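Specific mitochondrial acyl carrier protein (Toxoplasma, PDB 3CE7) probably carries growing acyl chains on a phosphopantetheine arm during mitochondrial fatty acid biosynthesis, as acyl carrier proteins do. Local coordinates at residues S42-L47 with Q84-I89; V73-E78 with A90-S95. All coordinates share one frame; numbering follows the deposited sequence.

Interaction 1 (S42-L47 with Q84-I89)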
loop_
_atom_site.group_PDB
_atom_site.type_symbol
_atom_site.label_atom_id
_atom_site.label_comp_id
_atom_site.label_asym_id
_atom_site.label_seq_id
_atom_site.Cartn_x
_atom_site.Cartn_y
_atom_site.Cartn_z
ATOM N N SER A 42 -4.011 6.232 7.779
ATOM C CA SER A 42 -3.695 7.536 7.175
ATOM C C SER A 42 -4.272 7.619 5.761
ATOM O O SER A 42 -4.180 6.666 4.996
ATOM C CB SER A 42 -2.178 7.772 7.108
ATOM O OG SER A 42 -1.563 7.767 8.381
ATOM N N LYS A 43 -4.884 8.750 5.416
ATOM C CA LYS A 43 -5.274 8.981 4.028
ATOM C C LYS A 43 -4.013 9.259 3.211
ATOM O O LYS A 43 -3.290 10.222 3.479
ATOM C CB LYS A 43 -6.271 10.143 3.933
ATOM C CG LYS A 43 -7.662 9.792 4.490
ATOM C CD LYS A 43 -8.505 9.045 3.463
ATOM C CE LYS A 43 -9.811 8.533 4.064
ATOM N NZ LYS A 43 -9.641 7.227 4.768
ATOM N N LEU A 44 -3.727 8.392 2.241
ATOM C CA LEU A 44 -2.499 8.511 1.452
ATOM C C LEU A 44 -2.317 9.912 0.880
ATOM O O LEU A 44 -1.213 10.458 0.929
ATOM C CB LEU A 44 -2.481 7.488 0.316
ATOM C CG LEU A 44 -2.380 6.016 0.722
ATOM C CD1 LEU A 44 -2.652 5.127 -0.481
ATOM C CD2 LEU A 44 -1.027 5.710 1.328
ATOM N N GLU A 45 -3.420 10.487 0.395
ATOM C CA GLU A 45 -3.381 11.796 -0.262
ATOM C C GLU A 45 -2.996 12.956 0.657
ATOM O O GLU A 45 -2.781 14.084 0.186
ATOM C CB GLU A 45 -4.711 12.078 -0.965
ATOM C CG GLU A 45 -4.651 11.990 -2.488
ATOM C CD GLU A 45 -4.541 10.575 -3.045
ATOM O OE1 GLU A 45 -4.207 10.454 -4.243
ATOM O OE2 GLU A 45 -4.800 9.589 -2.316
ATOM N N GLU A 46 -2.894 12.682 1.954
ATOM C CA GLU A 46 -2.495 13.697 2.926
ATOM C C GLU A 46 -0.994 13.617 3.275
ATOM O O GLU A 46 -0.461 14.486 3.971
ATOM C CB GLU A 46 -3.435 13.654 4.151
ATOM C CG GLU A 46 -4.849 14.183 3.799
ATOM C CD GLU A 46 -5.994 13.730 4.729
ATOM O OE1 GLU A 46 -5.744 13.202 5.833
ATOM O OE2 GLU A 46 -7.170 13.920 4.335
ATOM N N LEU A 47 -0.313 12.605 2.729
ATOM C CA LEU A 47 1.093 12.336 3.013
ATOM C C LEU A 47 2.031 13.100 2.085
ATOM O O LEU A 47 1.761 13.218 0.899
ATOM C CB LEU A 47 1.387 10.838 2.866
ATOM C CG LEU A 47 0.646 9.871 3.796
ATOM C CD1 LEU A 47 0.928 8.422 3.381
ATOM C CD2 LEU A 47 1.012 10.112 5.262
ATOM N N GLN A 84 -7.529 4.305 -0.668
ATOM C CA GLN A 84 -7.258 5.557 0.037
ATOM C C GLN A 84 -6.278 5.412 1.202
ATOM O O GLN A 84 -5.652 6.396 1.612
ATOM C CB GLN A 84 -8.550 6.200 0.532
ATOM C CG GLN A 84 -9.470 6.650 -0.576
ATOM C CD GLN A 84 -10.726 7.263 -0.021
ATOM O OE1 GLN A 84 -11.670 6.555 0.351
ATOM N NE2 GLN A 84 -10.748 8.592 0.056
ATOM N N THR A 85 -6.149 4.193 1.735
ATOM C CA THR A 85 -5.269 3.942 2.887
ATOM C C THR A 85 -4.445 2.672 2.708
ATOM O O THR A 85 -4.798 1.786 1.904
ATOM C CB THR A 85 -6.060 3.769 4.211
ATOM O OG1 THR A 85 -6.754 2.506 4.202
ATOM C CG2 THR A 85 -7.041 4.927 4.434
ATOM N N LEU A 86 -3.350 2.578 3.458
ATOM C CA LEU A 86 -2.531 1.361 3.427
ATOM C C LEU A 86 -3.263 0.151 3.999
ATOM O O LEU A 86 -3.032 -0.971 3.554
ATOM C CB LEU A 86 -1.229 1.548 4.199
ATOM C CG LEU A 86 -0.274 2.594 3.635
ATOM C CD1 LEU A 86 0.861 2.704 4.610
ATOM C CD2 LEU A 86 0.210 2.218 2.215
ATOM N N GLN A 87 -4.138 0.363 4.985
ATOM C CA GLN A 87 -4.887 -0.763 5.525
ATOM C C GLN A 87 -5.698 -1.443 4.430
ATOM O O GLN A 87 -5.787 -2.676 4.395
ATOM C CB GLN A 87 -5.815 -0.348 6.666
ATOM C CG GLN A 87 -6.411 -1.545 7.377
ATOM C CD GLN A 87 -5.356 -2.330 8.115
ATOM O OE1 GLN A 87 -4.833 -1.871 9.138
ATOM N NE2 GLN A 87 -5.004 -3.507 7.586
ATOM N N GLU A 88 -6.289 -0.650 3.543
ATOM C CA GLU A 88 -7.069 -1.212 2.436
ATOM C C GLU A 88 -6.199 -2.065 1.513
ATOM O O GLU A 88 -6.622 -3.122 1.038
ATOM C CB GLU A 88 -7.716 -0.084 1.641
ATOM C CG GLU A 88 -8.851 0.609 2.401
ATOM C CD GLU A 88 -9.319 1.874 1.713
ATOM O OE1 GLU A 88 -8.563 2.407 0.879
ATOM O OE2 GLU A 88 -10.439 2.351 2.012
ATOM N N ILE A 89 -4.981 -1.587 1.256
ATOM C CA ILE A 89 -4.066 -2.304 0.381
ATOM C C ILE A 89 -3.658 -3.628 1.027
ATOM O O ILE A 89 -3.723 -4.690 0.375
ATOM C CB ILE A 89 -2.847 -1.456 -0.007
ATOM C CG1 ILE A 89 -3.326 -0.163 -0.682
ATOM C CG2 ILE A 89 -1.941 -2.254 -0.972
ATOM C CD1 ILE A 89 -2.214 0.783 -1.134
HETATM O O HOH W 1 -2.389 4.690 5.033
HETATM O O HOH W 2 -5.981 8.944 0.051
#
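Leu44 N donates to Gln84 O in a 2.8 Å hydrogen bond. It is nearly straight, 174° at the hydrogen, and joins the long loop after helix 17-29 to the start of helix 86-98. The CA of Lys43 also approaches Gln84 O, in a CH...O contact of 3.6 Å. The tight part lies beside this bond. Leu44 lays CG over Gln84 O at 3.4 Å, and its CD2 meets CD2 of Leu86 at 3.8 Å, the two side chains crossing at about a right angle. Water 1 bridges the two backbones, accepting from Leu86 N and lying 2.7 Å from Ser42 O.

The outer side is looser. Lys43 and Gln84 are exposed, and Lys43 CD lies 4.1 Å from both CB and NE2 of Gln84. Bends at chi2 and chi4 bring Lys43 NZ to the CG2 methyl of Thr85. Water 2 links Gln84 O to Glu45 N.

Thr85 and Glu88 form a capping box. With chi1 at 72°, OG1 of Thr85 accepts from Glu88 N. In return Thr85 N donates to Glu88 OE1 from above the carboxylate plane. Gln84 N is a further donor to this OE1, nearly along its C-O axis. Inward, Leu86 packs on Ile24, Val25 and Cys28 of helix 17-29 and, with Ile89, on Phe63 of helix 57-71.

Interaction 2 (V73-E78 with A90-S95)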
loop_
_atom_site.group_PDB
_atom_site.type_symbol
_atom_site.label_atom_id
_atom_site.label_comp_id
_atom_site.label_asym_id
_atom_site.label_seq_id
_atom_site.Cartn_x
_atom_site.Cartn_y
_atom_site.Cartn_z
ATOM N N VAL A 73 0.294 -10.593 -6.295
ATOM C CA VAL A 73 -1.146 -10.414 -6.453
ATOM C C VAL A 73 -1.384 -9.501 -7.649
ATOM O O VAL A 73 -0.483 -8.765 -8.050
ATOM C CB VAL A 73 -1.822 -9.826 -5.185
ATOM C CG1 VAL A 73 -1.679 -10.785 -4.015
ATOM C CG2 VAL A 73 -1.270 -8.439 -4.844
ATOM N N THR A 74 -2.586 -9.576 -8.216
ATOM C CA THR A 74 -3.008 -8.674 -9.286
ATOM C C THR A 74 -4.066 -7.738 -8.731
ATOM O O THR A 74 -5.096 -8.189 -8.221
ATOM C CB THR A 74 -3.595 -9.441 -10.491
ATOM O OG1 THR A 74 -2.593 -10.320 -11.014
ATOM C CG2 THR A 74 -4.034 -8.478 -11.582
ATOM N N VAL A 75 -3.797 -6.439 -8.833
ATOM C CA VAL A 75 -4.752 -5.425 -8.413
ATOM C C VAL A 75 -5.398 -4.838 -9.668
ATOM O O VAL A 75 -4.728 -4.147 -10.435
ATOM C CB VAL A 75 -4.069 -4.308 -7.592
ATOM C CG1 VAL A 75 -5.100 -3.298 -7.091
ATOM C CG2 VAL A 75 -3.283 -4.909 -6.424
ATOM N N PRO A 76 -6.692 -5.124 -9.885
ATOM C CA PRO A 76 -7.427 -4.497 -10.994
ATOM C C PRO A 76 -7.477 -2.974 -10.870
ATOM O O PRO A 76 -7.457 -2.439 -9.760
ATOM C CB PRO A 76 -8.836 -5.078 -10.864
ATOM C CG PRO A 76 -8.686 -6.309 -10.031
ATOM C CD PRO A 76 -7.533 -6.066 -9.123
ATOM N N ASP A 77 -7.555 -2.282 -12.003
ATOM C CA ASP A 77 -7.572 -0.819 -12.003
ATOM C C ASP A 77 -8.705 -0.268 -11.137
ATOM O O ASP A 77 -8.525 0.731 -10.432
ATOM C CB ASP A 77 -7.701 -0.280 -13.435
ATOM C CG ASP A 77 -6.422 -0.442 -14.250
ATOM O OD1 ASP A 77 -5.337 -0.666 -13.671
ATOM O OD2 ASP A 77 -6.505 -0.328 -15.492
ATOM N N GLU A 78 -9.860 -0.927 -11.190
ATOM C CA GLU A 78 -11.057 -0.522 -10.438
ATOM C C GLU A 78 -10.792 -0.519 -8.933
ATOM O O GLU A 78 -11.295 0.334 -8.201
ATOM C CB GLU A 78 -12.233 -1.455 -10.746
ATOM C CG GLU A 78 -12.431 -1.802 -12.228
ATOM C CD GLU A 78 -11.545 -2.953 -12.689
ATOM O OE1 GLU A 78 -11.930 -4.128 -12.486
ATOM O OE2 GLU A 78 -10.467 -2.680 -13.267
ATOM N N ALA A 90 -3.247 -3.566 2.298
ATOM C CA ALA A 90 -2.896 -4.777 3.053
ATOM C C ALA A 90 -4.059 -5.773 3.070
ATOM O O ALA A 90 -3.874 -6.967 2.833
ATOM C CB ALA A 90 -2.471 -4.426 4.464
ATOM N N ASP A 91 -5.263 -5.268 3.332
ATOM C CA ASP A 91 -6.451 -6.115 3.330
ATOM C C ASP A 91 -6.645 -6.813 1.975
ATOM O O ASP A 91 -7.013 -7.995 1.922
ATOM C CB ASP A 91 -7.699 -5.300 3.677
ATOM C CG ASP A 91 -7.755 -4.863 5.144
ATOM O OD1 ASP A 91 -6.939 -5.295 5.975
ATOM O OD2 ASP A 91 -8.645 -4.046 5.464
ATOM N N PHE A 92 -6.425 -6.076 0.881
ATOM C CA PHE A 92 -6.611 -6.658 -0.448
ATOM C C PHE A 92 -5.575 -7.758 -0.698
ATOM O O PHE A 92 -5.893 -8.831 -1.237
ATOM C CB PHE A 92 -6.521 -5.596 -1.541
ATOM C CG PHE A 92 -6.853 -6.133 -2.899
ATOM C CD1 PHE A 92 -8.171 -6.384 -3.253
ATOM C CD2 PHE A 92 -5.839 -6.448 -3.812
ATOM C CE1 PHE A 92 -8.492 -6.907 -4.515
ATOM C CE2 PHE A 92 -6.150 -6.964 -5.074
ATOM C CZ PHE A 92 -7.470 -7.199 -5.420
ATOM N N VAL A 93 -4.338 -7.500 -0.286
ATOM C CA VAL A 93 -3.272 -8.489 -0.469
ATOM C C VAL A 93 -3.640 -9.776 0.266
ATOM O O VAL A 93 -3.598 -10.869 -0.313
ATOM C CB VAL A 93 -1.912 -7.957 0.020
ATOM C CG1 VAL A 93 -0.897 -9.090 0.117
ATOM C CG2 VAL A 93 -1.410 -6.871 -0.914
ATOM N N VAL A 94 -4.012 -9.645 1.537
ATOM C CA VAL A 94 -4.324 -10.823 2.342
ATOM C C VAL A 94 -5.514 -11.571 1.743
ATOM O O VAL A 94 -5.471 -12.795 1.601
ATOM C CB VAL A 94 -4.532 -10.452 3.816
ATOM C CG1 VAL A 94 -5.185 -11.617 4.592
ATOM C CG2 VAL A 94 -3.189 -10.060 4.423
ATOM N N SER A 95 -6.551 -10.826 1.356
ATOM C CA SER A 95 -7.749 -11.441 0.779
ATOM C C SER A 95 -7.411 -12.230 -0.486
ATOM O O SER A 95 -7.891 -13.357 -0.659
ATOM C CB SER A 95 -8.841 -10.399 0.513
ATOM O OG SER A 95 -8.459 -9.494 -0.498
#
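Phe92 reaches from helix 86-98 to the chain leading into helix 77-80, and it has the most surface buried here. Its CG stands anti to the backbone N, chi1 -174°, which sends the ring out from the helix to meet Thr74, Val75 and Pro76. Thr74 O lies at the ring edge, close to the ring plane, 3.5 Å from CE2 of Phe92. Val75 CG2 comes in obliquely, 3.8 Å from the same CE2. Pro76 CD is also oblique, 3.9 Å from CZ of Phe92. Phe83 packs against both Phe92 and Val75.

This fits the acyl carrier protein fold, a small helical bundle in which a short helix lies between the second and last long helices. Here residues 73-76 form the link from helix 57-71 to that short helix, and Pro76 is its N-cap residue.

Val73 makes the second patch. Its CB points toward the last helix, and CG2 faces CG2 of Val93 at 4.2 Å. Its other methyl, CG1, sits 4.2 Å from Val93 O. Both contacts are looser than those round the ring. Val93 also touches Val67 and Phe71 of helix 57-71, while Val73 continues onto Glu96 and Arg97 further along the last helix.

Overall arrangement
From the N terminus the chain runs through helix 17-29 and then a long loop that holds residues 42-47. Helix 57-71 follows, then 73-78 at the entry to helix 77-80, and last helix 86-98. Interaction 1 closes a long loop, with 36 residues between its segments, 19 of them helical. Interaction 2 closes a shorter one of 11 residues, which takes in the end of helix 77-80 and the start of helix 86-98. The two cross along the chain, since 73-78 precedes 84-89 and 90-95 follows it. Both use helix 86-98, in adjoining segments, with centres 14 Å apart. One ties its start to the first long loop. The other ties its middle to the link before the short helix.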